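Local coordinates for L-2,4-diaminobutyric acid acetyltransferase (PDB 6SLL), which catalyses the transfer of an acetyl group from acetyl coenzyme A to L-2,4-diaminobutyric acid, a step in the biosynthesis of the chemical chaperone ectoine, at residues Arg31-Ile36 / Gly68-Phe73; Asn58-Met62 / Leu110-Cys116; Glu84-Val88 / Gly118-Thr124; Ile146-Val152 / Pro169-Pro175. All coordinates share one frame; numbering follows the deposited sequence.

Contact 1 (Arg31-Ile36 / Gly68-Phe73)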
# COMPACT_ATOMS: atom_id res chain seq x y z
N ARG B 31 2.98 -10.43 12.38
CA ARG B 31 4.02 -10.01 13.30
C ARG B 31 4.51 -8.61 13.00
O ARG B 31 4.88 -7.82 13.88
CB ARG B 31 5.17 -10.99 13.35
CG ARG B 31 4.82 -12.28 14.07
CD ARG B 31 5.99 -13.25 14.44
NE ARG B 31 6.77 -13.62 13.39
CZ ARG B 31 8.04 -13.89 13.48
NH1 ARG B 31 8.92 -13.69 14.53
NH2 ARG B 31 8.59 -14.32 12.35
N VAL B 32 4.54 -8.28 11.68
CA VAL B 32 4.86 -6.87 11.31
C VAL B 32 3.80 -5.91 11.80
O VAL B 32 4.10 -4.86 12.37
CB VAL B 32 5.07 -6.77 9.76
CG1 VAL B 32 5.15 -5.31 9.37
CG2 VAL B 32 6.30 -7.52 9.38
N TRP B 33 2.51 -6.28 11.64
CA TRP B 33 1.42 -5.48 12.13
C TRP B 33 1.59 -5.22 13.65
O TRP B 33 1.39 -4.11 14.11
CB TRP B 33 0.12 -6.19 11.77
CG TRP B 33 -1.13 -5.50 12.28
CD1 TRP B 33 -1.80 -4.48 11.71
CD2 TRP B 33 -1.83 -5.82 13.52
NE1 TRP B 33 -2.89 -4.14 12.48
CE2 TRP B 33 -2.94 -4.94 13.57
CE3 TRP B 33 -1.64 -6.78 14.49
CZ2 TRP B 33 -3.85 -5.00 14.59
CZ3 TRP B 33 -2.58 -6.87 15.49
CH2 TRP B 33 -3.64 -5.98 15.56
N GLU B 34 1.88 -6.31 14.36
CA GLU B 34 2.09 -6.15 15.82
C GLU B 34 3.21 -5.22 16.16
O GLU B 34 3.11 -4.36 17.08
CB GLU B 34 2.32 -7.53 16.46
CG GLU B 34 1.04 -8.40 16.45
CD GLU B 34 1.23 -9.78 16.92
OE1 GLU B 34 2.37 -10.27 16.86
OE2 GLU B 34 0.23 -10.40 17.33
N LEU B 35 4.33 -5.29 15.39
CA LEU B 35 5.45 -4.35 15.58
C LEU B 35 5.03 -2.91 15.37
O LEU B 35 5.29 -2.03 16.17
CB LEU B 35 6.63 -4.71 14.64
CG LEU B 35 7.79 -3.78 14.64
CD1 LEU B 35 8.67 -4.03 15.84
CD2 LEU B 35 8.67 -3.97 13.43
N ILE B 36 4.30 -2.67 14.26
CA ILE B 36 3.82 -1.31 13.97
C ILE B 36 2.87 -0.85 15.06
O ILE B 36 2.99 0.28 15.57
CB ILE B 36 3.18 -1.23 12.60
CG1 ILE B 36 4.09 -1.72 11.47
CG2 ILE B 36 2.62 0.15 12.31
CD1 ILE B 36 5.34 -0.97 11.37
N GLY B 68 14.83 -14.63 17.06
CA GLY B 68 13.50 -15.11 16.64
C GLY B 68 12.36 -14.17 16.59
O GLY B 68 11.30 -14.55 16.16
N ASP B 69 12.61 -12.95 17.12
CA ASP B 69 11.58 -11.90 17.20
C ASP B 69 11.82 -10.88 16.07
O ASP B 69 12.95 -10.51 15.81
CB ASP B 69 11.67 -11.11 18.53
CG ASP B 69 11.30 -11.89 19.69
OD1 ASP B 69 10.63 -12.96 19.54
OD2 ASP B 69 12.00 -11.60 20.68
N ILE B 70 10.74 -10.46 15.41
CA ILE B 70 10.84 -9.33 14.47
C ILE B 70 11.06 -8.10 15.32
O ILE B 70 10.22 -7.74 16.16
CB ILE B 70 9.66 -9.28 13.48
CG1 ILE B 70 9.70 -10.53 12.50
CG2 ILE B 70 9.72 -7.95 12.73
CD1 ILE B 70 8.45 -10.61 11.60
N VAL B 71 12.17 -7.42 15.09
CA VAL B 71 12.53 -6.21 15.80
C VAL B 71 12.58 -4.97 14.94
O VAL B 71 12.77 -3.87 15.44
CB VAL B 71 13.79 -6.39 16.65
CG1 VAL B 71 13.59 -7.46 17.75
CG2 VAL B 71 14.99 -6.64 15.80
N GLY B 72 12.52 -5.14 13.60
CA GLY B 72 12.55 -4.00 12.70
C GLY B 72 11.84 -4.30 11.44
O GLY B 72 11.79 -5.46 10.96
N PHE B 73 11.32 -3.25 10.81
CA PHE B 73 10.64 -3.36 9.48
C PHE B 73 10.83 -2.04 8.77
O PHE B 73 10.72 -0.95 9.37
CB PHE B 73 9.16 -3.66 9.68
CG PHE B 73 8.35 -3.72 8.40
CD1 PHE B 73 8.46 -4.79 7.57
CD2 PHE B 73 7.42 -2.75 8.11
CE1 PHE B 73 7.68 -4.90 6.44
CE2 PHE B 73 6.61 -2.82 7.00
CZ PHE B 73 6.74 -3.90 6.16
O HOH W 1 8.04 -11.04 16.26
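Arg31 reaches from its helix across Ile70 to the turn that starts the facing strand. Its CB lies 3.7 Å from Ile70 CD1. The chain then runs out to CD and bends at chi3 (-55°), which swings the guanidinium back over the isoleucine: NE, CZ and NH2 all lie against Ile70 CD1, which sits beneath the centre of one flat face, 3.7 Å from its plane. At the tip, NH1 has the carbonyl O of Gly68 near the guanidinium plane at 3.0 Å, but the N-H...O angle of 126° makes this a weak hydrogen bond. A water that accepts from both NH1 and Ile70 N adds a second link. Arginine suits this partly exposed place: its guanidinium face takes the methyl while NH1 reaches a carbonyl and a water. Gly68 has a positive phi, where a CB would collide with the preceding carbonyl O.

Deeper in, the side chains that meet are apolar. Val32 CG1 stands over the centre of the Phe73 ring, a CH-pi contact with 3.5 Å to the centroid and almost on the ring normal. Leu35 CD2 packs on Phe73 CB at 3.8 Å and on the backbone carbonyl carbon of Gly72.

The axes of 31-36 and 69-73 make an angle of 64°. Val71 and Gly72 both face Ala64 of strand 62-66 in a classic beta bulge. Ile63 of that strand touches Val32, Ile70 and Phe73, Tyr50 of helix 47-56 closes on Val32 and Ile36, and Ala92 of strand 85-93 meets Leu35 and Ile36.

Contact 2 (Asn58-Met62 / Leu110-Cys116)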
# COMPACT_ATOMS: atom_id res chain seq x y z
N ASN B 58 7.72 -7.20 -1.55
CA ASN B 58 8.79 -7.59 -0.59
C ASN B 58 10.16 -7.36 -1.14
O ASN B 58 11.12 -7.25 -0.38
CB ASN B 58 8.64 -8.98 -0.07
CG ASN B 58 8.74 -10.05 -1.08
OD1 ASN B 58 8.67 -9.87 -2.29
ND2 ASN B 58 8.95 -11.24 -0.60
N ASP B 59 10.31 -7.22 -2.46
CA ASP B 59 11.63 -6.93 -3.07
C ASP B 59 12.19 -5.59 -2.63
O ASP B 59 13.40 -5.40 -2.75
CB ASP B 59 11.51 -6.99 -4.60
CG ASP B 59 10.90 -8.31 -5.04
OD1 ASP B 59 9.66 -8.40 -5.07
OD2 ASP B 59 11.63 -9.24 -5.25
N THR B 60 11.33 -4.70 -2.16
CA THR B 60 11.73 -3.38 -1.70
C THR B 60 11.33 -3.15 -0.24
O THR B 60 11.12 -1.98 0.12
CB THR B 60 11.16 -2.29 -2.62
OG1 THR B 60 9.73 -2.36 -2.66
CG2 THR B 60 11.69 -2.38 -4.01
N CYS B 61 11.25 -4.22 0.56
CA CYS B 61 11.00 -4.07 1.99
C CYS B 61 12.07 -4.84 2.75
O CYS B 61 12.79 -5.69 2.18
CB CYS B 61 9.60 -4.63 2.37
SG CYS B 61 8.22 -3.73 1.66
N MET B 62 12.16 -4.63 4.04
CA MET B 62 13.20 -5.22 4.89
C MET B 62 12.60 -5.59 6.26
O MET B 62 11.74 -4.84 6.78
CB MET B 62 14.32 -4.14 5.15
CG MET B 62 15.53 -4.52 5.79
SD MET B 62 16.36 -6.02 4.99
CE MET B 62 16.55 -5.11 3.50
N LEU B 110 18.41 -2.03 2.50
CA LEU B 110 17.39 -1.88 1.51
C LEU B 110 17.94 -1.30 0.23
O LEU B 110 17.62 -1.76 -0.89
CB LEU B 110 16.28 -0.97 2.06
CG LEU B 110 15.14 -0.59 1.12
CD1 LEU B 110 14.45 -1.86 0.55
CD2 LEU B 110 14.19 0.33 1.81
N MET B 111 18.80 -0.35 0.32
CA MET B 111 19.30 0.33 -0.85
C MET B 111 20.30 -0.53 -1.63
O MET B 111 20.60 -0.20 -2.77
CB MET B 111 19.90 1.69 -0.51
CG MET B 111 18.84 2.65 0.03
SD MET B 111 17.28 2.74 -0.65
CE MET B 111 17.94 3.22 -1.96
N ASN B 112 20.75 -1.66 -1.10
CA ASN B 112 21.56 -2.62 -1.86
C ASN B 112 20.71 -3.63 -2.61
O ASN B 112 21.27 -4.42 -3.39
CB ASN B 112 22.48 -3.41 -0.90
CG ASN B 112 23.51 -2.57 -0.21
OD1 ASN B 112 24.02 -1.63 -0.81
ND2 ASN B 112 23.83 -2.93 1.02
N GLN B 113 19.43 -3.73 -2.35
CA GLN B 113 18.66 -4.80 -2.92
C GLN B 113 18.60 -4.68 -4.40
O GLN B 113 18.57 -3.57 -4.99
CB GLN B 113 17.26 -4.85 -2.31
CG GLN B 113 17.33 -5.12 -0.79
CD GLN B 113 18.30 -6.28 -0.41
OE1 GLN B 113 18.06 -7.41 -0.94
NE2 GLN B 113 19.36 -6.12 0.40
N LYS B 114 18.44 -5.80 -5.08
CA LYS B 114 18.42 -5.82 -6.52
C LYS B 114 17.34 -4.94 -7.10
O LYS B 114 17.56 -4.25 -8.09
CB LYS B 114 18.19 -7.28 -6.98
CG LYS B 114 18.23 -7.48 -8.45
CD LYS B 114 17.95 -9.01 -8.83
CE LYS B 114 17.90 -9.25 -10.25
NZ LYS B 114 17.76 -10.69 -10.54
N ALA B 115 16.11 -4.94 -6.49
CA ALA B 115 15.02 -4.14 -6.96
C ALA B 115 15.17 -2.70 -6.67
O ALA B 115 14.34 -1.89 -7.16
CB ALA B 115 13.69 -4.67 -6.44
N CYS B 116 16.21 -2.28 -5.96
CA CYS B 116 16.47 -0.85 -5.73
C CYS B 116 17.60 -0.33 -6.62
O CYS B 116 18.06 0.80 -6.52
CB CYS B 116 16.85 -0.61 -4.23
SG CYS B 116 15.36 -0.86 -3.25
O HOH W 2 15.23 -6.82 -4.43
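Leu110 pushes its CD1 methyl against the peptide that follows Thr60, 3.4 Å from Thr60 O. The leucine holds CG anti to its backbone N (chi1 175°), and although its CB does not aim at the loop, CD1 is carried onto it. Branched and flexible at its end, leucine can reach a backbone carbonyl in this way while its other methyl serves the core.

Met62 approaches the same residue from the strand that follows the loop. In one of its two conformers the chain leaves extended and then folds at both chi2 (52°) and chi3 (63°), a hook that brings the CE methyl to 3.7 Å from Leu110 N, a contact that is therefore tentative. An unbranched thioether tolerates such successive bends easily.

At the other end the pieces are small. Ala115 CB touches Asp59 CB at 3.7 Å and Thr60 CG2 at 3.9 Å, and the latter methyl also lies 4.0 Å from Cys116 SG. Thr60 thereby presents its carbon branch to this contact, while its hydroxyl bonds to Ala76 O. The Asp59 carboxylate likewise looks elsewhere, to a salt bridge with Arg81 of the second subunit. No direct hydrogen bond joins the segments; instead one water donates to Asp59 O and accepts from Ala115 N, both at 2.9 Å.

The loop between helix 47-56 and strand 62-66 is thus fitted against the C-terminal end of helix 102-112 and the turn after it. Beneath them lies the sheet: Leu110 also rests on Ile74 and Ala76 of strand 69-78 and on Leu86 of strand 85-93.

Contact 3 (Glu84-Val88 / Gly118-Thr124)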
# COMPACT_ATOMS: atom_id res chain seq x y z
N GLU B 84 12.49 6.12 -10.73
CA GLU B 84 13.75 6.42 -10.10
C GLU B 84 13.58 6.85 -8.62
O GLU B 84 14.61 6.97 -7.96
CB GLU B 84 14.52 7.47 -10.86
CG GLU B 84 15.03 6.85 -12.16
CD GLU B 84 15.98 7.81 -12.92
OE1 GLU B 84 16.92 7.25 -13.61
OE2 GLU B 84 15.97 9.14 -12.62
N THR B 85 12.36 7.02 -8.19
CA THR B 85 12.08 7.37 -6.81
C THR B 85 11.65 6.13 -6.00
O THR B 85 10.68 5.49 -6.43
CB THR B 85 11.03 8.46 -6.72
OG1 THR B 85 11.60 9.67 -7.29
CG2 THR B 85 10.64 8.74 -5.29
N LEU B 86 12.32 5.88 -4.91
CA LEU B 86 11.84 4.90 -3.91
C LEU B 86 11.14 5.68 -2.79
O LEU B 86 11.74 6.54 -2.16
CB LEU B 86 13.01 4.14 -3.35
CG LEU B 86 12.65 3.04 -2.36
CD1 LEU B 86 12.08 1.82 -3.05
CD2 LEU B 86 13.86 2.62 -1.54
N PHE B 87 9.85 5.34 -2.56
CA PHE B 87 9.11 5.92 -1.44
C PHE B 87 9.26 4.99 -0.24
O PHE B 87 8.92 3.79 -0.35
CB PHE B 87 7.63 6.08 -1.81
CG PHE B 87 6.88 6.77 -0.68
CD1 PHE B 87 6.92 8.11 -0.55
CD2 PHE B 87 6.17 6.04 0.21
CE1 PHE B 87 6.26 8.74 0.46
CE2 PHE B 87 5.48 6.67 1.24
CZ PHE B 87 5.55 8.05 1.36
N VAL B 88 9.77 5.53 0.86
CA VAL B 88 9.89 4.79 2.08
C VAL B 88 8.70 5.13 2.93
O VAL B 88 8.48 6.33 3.29
CB VAL B 88 11.20 5.01 2.82
CG1 VAL B 88 11.21 4.31 4.13
CG2 VAL B 88 12.37 4.60 1.94
N GLY B 118 19.33 1.48 -9.46
CA GLY B 118 18.89 2.61 -10.24
C GLY B 118 18.05 3.66 -9.45
O GLY B 118 17.61 4.60 -10.10
N VAL B 119 17.79 3.46 -8.19
CA VAL B 119 17.06 4.44 -7.46
C VAL B 119 17.93 5.67 -7.32
O VAL B 119 19.07 5.64 -6.83
CB VAL B 119 16.67 3.91 -6.09
CG1 VAL B 119 16.21 5.04 -5.16
CG2 VAL B 119 15.58 2.86 -6.19
N ARG B 120 17.40 6.80 -7.76
CA ARG B 120 18.12 8.04 -7.71
C ARG B 120 17.65 8.98 -6.59
O ARG B 120 18.42 9.87 -6.19
CB ARG B 120 18.07 8.70 -9.07
CG ARG B 120 19.22 9.63 -9.42
CD ARG B 120 19.06 10.23 -10.83
NE ARG B 120 20.05 11.26 -10.93
CZ ARG B 120 19.86 12.55 -11.14
NH1 ARG B 120 18.59 12.98 -11.50
NH2 ARG B 120 20.89 13.35 -11.26
N PHE B 121 16.44 8.77 -6.05
CA PHE B 121 15.91 9.53 -4.95
C PHE B 121 15.18 8.66 -3.96
O PHE B 121 14.49 7.73 -4.44
CB PHE B 121 14.93 10.63 -5.43
CG PHE B 121 15.59 11.70 -6.29
CD1 PHE B 121 16.07 12.82 -5.70
CD2 PHE B 121 15.61 11.57 -7.62
CE1 PHE B 121 16.71 13.82 -6.42
CE2 PHE B 121 16.20 12.59 -8.43
CZ PHE B 121 16.78 13.68 -7.76
N ILE B 122 15.23 8.99 -2.69
CA ILE B 122 14.28 8.50 -1.71
C ILE B 122 13.31 9.63 -1.42
O ILE B 122 13.75 10.79 -1.18
CB ILE B 122 14.96 8.04 -0.45
CG1 ILE B 122 15.74 6.73 -0.68
CG2 ILE B 122 14.00 7.94 0.68
CD1 ILE B 122 16.63 6.35 0.50
N GLU B 123 12.02 9.30 -1.29
CA GLU B 123 10.98 10.14 -0.71
C GLU B 123 10.45 9.54 0.54
O GLU B 123 10.22 8.28 0.46
CB GLU B 123 9.82 10.42 -1.77
CG GLU B 123 10.18 11.44 -2.82
CD GLU B 123 9.17 11.73 -3.82
OE1 GLU B 123 9.51 12.42 -4.83
OE2 GLU B 123 7.97 11.30 -3.71
N THR B 124 10.14 10.30 1.57
CA THR B 124 9.53 9.78 2.79
C THR B 124 8.91 10.98 3.49
O THR B 124 9.39 12.07 3.28
CB THR B 124 10.55 9.03 3.65
OG1 THR B 124 9.88 8.25 4.61
CG2 THR B 124 11.54 9.94 4.30
O HOH W 3 17.65 4.78 -12.79
O HOH W 4 12.07 12.10 -5.85
O HOH W 5 8.68 11.38 -7.23
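Thr85 and Glu123 cross obliquely on one face of the sheet, the threonine laying its CG2 against the glutamate's CD at 3.6 Å. With chi1 at -66° placing OG1 beside the backbone N, on the side of Phe121 CB, CG2 is anti to that N; a water bridges OG1 to Glu123 OE1. Threonine suits the place, offering a methyl to the glutamate chain and a hydroxyl to water. Glu123 is extended, and its OE2 is hydrogen-bonded to Tyr56 OH of the second subunit. Phe87 crosses it at about a right angle, ring and carboxylate planes 89° apart, with CD1 3.9 Å from Glu123 CB.

The face bearing Leu86 and Ile122 is largely aliphatic: Val88 CG2 meets Ile122 CG2 at 3.9 Å, and Leu86 CB meets Val119 CG1 at 3.8 Å. Thr124 OG1 donates to Val88 O (2.7 Å) from above the carbonyl plane.

Backbone bonds run in parallel register, from Leu86 N to Phe121 O and from Glu123 N to Leu86 O. At the start Glu84 O takes two donors, Arg120 N and Phe121 N.

These parallel strands, joined through helix 102-112, form a beta-alpha-beta unit of the GNAT acetyltransferase fold; the side chain of Thr124 is about 4 Å from bound diaminobutyrate.

Contact 4 (Ile146-Val152 / Pro169-Pro175)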
# COMPACT_ATOMS: atom_id res chain seq x y z
N ILE B 146 24.97 13.41 0.08
CA ILE B 146 23.87 13.61 -0.85
C ILE B 146 22.92 14.69 -0.31
O ILE B 146 22.68 14.67 0.93
CB ILE B 146 23.17 12.17 -1.04
CG1 ILE B 146 24.14 11.11 -1.59
CG2 ILE B 146 21.87 12.41 -1.77
CD1 ILE B 146 24.73 11.43 -2.95
N PRO B 147 22.37 15.53 -1.20
CA PRO B 147 21.39 16.53 -0.73
C PRO B 147 20.08 15.96 -0.17
O PRO B 147 19.65 14.90 -0.59
CB PRO B 147 21.10 17.43 -1.98
CG PRO B 147 22.19 17.07 -2.89
CD PRO B 147 22.70 15.69 -2.60
N SER B 148 19.46 16.77 0.66
CA SER B 148 18.13 16.52 1.12
C SER B 148 17.35 17.83 1.06
O SER B 148 17.91 18.93 1.26
CB SER B 148 18.01 15.98 2.58
OG SER B 148 18.77 16.76 3.45
N THR B 149 16.06 17.79 0.74
CA THR B 149 15.20 18.90 0.74
C THR B 149 13.86 18.50 1.42
O THR B 149 13.45 17.36 1.25
CB THR B 149 14.95 19.41 -0.66
OG1 THR B 149 14.19 18.52 -1.43
CG2 THR B 149 16.10 19.71 -1.42
N VAL B 150 13.16 19.46 1.92
CA VAL B 150 11.89 19.23 2.67
C VAL B 150 10.83 20.09 1.96
O VAL B 150 11.04 21.30 1.76
CB VAL B 150 12.01 19.39 4.20
CG1 VAL B 150 10.72 19.05 4.86
CG2 VAL B 150 13.13 18.53 4.89
N THR B 151 9.71 19.55 1.49
CA THR B 151 8.53 20.30 0.99
C THR B 151 7.33 19.88 1.84
O THR B 151 7.41 19.12 2.80
CB THR B 151 8.31 20.00 -0.46
OG1 THR B 151 8.18 18.60 -0.71
CG2 THR B 151 9.38 20.63 -1.31
N VAL B 152 6.18 20.57 1.55
CA VAL B 152 5.01 20.53 2.37
C VAL B 152 4.46 19.08 2.79
O VAL B 152 4.00 18.91 3.90
CB VAL B 152 3.90 21.45 1.89
CG1 VAL B 152 3.24 20.97 0.63
CG2 VAL B 152 2.89 21.66 2.93
N PRO B 169 5.59 16.36 6.45
CA PRO B 169 6.37 17.01 5.40
C PRO B 169 7.16 15.96 4.62
O PRO B 169 7.61 14.93 5.15
CB PRO B 169 7.29 17.92 6.14
CG PRO B 169 7.24 17.43 7.50
CD PRO B 169 6.02 16.76 7.78
N LEU B 170 7.36 16.25 3.34
CA LEU B 170 8.07 15.34 2.40
C LEU B 170 9.53 15.63 2.33
O LEU B 170 9.95 16.74 1.99
CB LEU B 170 7.43 15.46 0.99
CG LEU B 170 7.96 14.56 -0.04
CD1 LEU B 170 7.62 13.09 0.23
CD2 LEU B 170 7.49 14.99 -1.43
N PHE B 171 10.33 14.62 2.66
CA PHE B 171 11.78 14.67 2.51
C PHE B 171 12.07 14.04 1.21
O PHE B 171 11.64 12.93 0.87
CB PHE B 171 12.44 13.88 3.66
CG PHE B 171 12.43 14.58 5.00
CD1 PHE B 171 11.23 14.87 5.66
CD2 PHE B 171 13.60 14.99 5.57
CE1 PHE B 171 11.18 15.55 6.87
CE2 PHE B 171 13.54 15.62 6.84
CZ PHE B 171 12.33 16.05 7.36
N VAL B 172 12.92 14.68 0.42
CA VAL B 172 13.44 14.19 -0.88
C VAL B 172 14.96 14.10 -0.74
O VAL B 172 15.62 15.18 -0.58
CB VAL B 172 13.06 15.05 -2.08
CG1 VAL B 172 13.64 14.49 -3.39
CG2 VAL B 172 11.54 15.14 -2.18
N ILE B 173 15.51 12.91 -0.81
CA ILE B 173 16.95 12.70 -0.63
C ILE B 173 17.54 12.23 -1.93
O ILE B 173 17.06 11.28 -2.54
CB ILE B 173 17.21 11.68 0.42
CG1 ILE B 173 16.64 12.12 1.82
CG2 ILE B 173 18.69 11.36 0.57
CD1 ILE B 173 16.49 11.02 2.79
N GLY B 174 18.52 12.95 -2.42
CA GLY B 174 19.11 12.69 -3.70
C GLY B 174 19.49 13.92 -4.41
O GLY B 174 19.27 15.03 -3.95
N PRO B 175 20.09 13.76 -5.65
CA PRO B 175 20.23 12.48 -6.37
C PRO B 175 21.39 11.68 -5.89
O PRO B 175 22.45 12.14 -5.51
CB PRO B 175 20.51 12.92 -7.78
CG PRO B 175 21.16 14.31 -7.63
CD PRO B 175 20.49 14.91 -6.47
O HOH W 6 10.92 17.76 -0.70
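An antiparallel strand pair at the margin of the sheet joins 146-152 to 169-175, strand 148-154 being the outermost in this chain and strand 168-173 its inner neighbour. Thr149 with Val172 and Thr151 with Leu170 are the hydrogen-bonded pairs, each closed by two backbone bonds; Ser148 with Ile173 and Val150 with Phe171 are non-hydrogen-bonded. Beyond the regular pairing, Gly174 N still donates to Pro147 O at 2.9 Å, an almost straight bond (168° at the hydrogen).

On the face that looks to helix 131-144, Val150 and Phe171 point the same way. The valine's CG2 lies over one face of the ring, offset toward its rim, in a CH-pi contact of 3.6 Å to the centroid. Its other methyl, CG1, is held anti to the backbone N (chi1 -176°), and that turn carries it to Pro169 CB at 3.8 Å. Beta-branched valine fits an extended strand and offers two methyls to two neighbours at once.

The opposite face pairs threonines with aliphatic residues. Thr151 OG1 lies 3.6 Å from Leu170 CB, and Thr149 OG1 3.7 Å from Val172 CB. A water donates to Leu170 O and is hydrogen-bonded to Thr151 OG1. Threonine suits this exposed outer strand, being beta-branched yet carrying a hydroxyl that can bond water. Leu170 also packs on Tyr56 of the second subunit.

Gly174 has phi 144°, where a CB would strike the preceding carbonyl, and the peptide between it and Pro175 is cis. Against this bare backbone, in one of two conformers, lies Ile146 CG2, its apparent 3.4 Å from Gly174 CA somewhat doubtful.

How the contacts relate
Contacts 1, 3 and 4 all reach one mixed sheet, in which strands 69-78, 85-93, 121-125, 168-173 and 148-154 lie in that order. Contact 1 lies across the chain's centre from contact 4, their centres about 28 Å apart. Contact 3 adjoins contact 4, centres about 10 Å apart, through probable backbone hydrogen bonds between strands 121-125 and 168-173. Contact 2 touches contact 3, where Met111 of helix 102-112 packs on Leu86 and Ile122, and contact 1, where Phe73 meets Met62. Along the chain contact 2 interleaves with contacts 1 and 3, while contact 4 follows all three. Contacts 3 and 4 carry the sheet on into its last two strands, and all four have residues within reach of the second subunit.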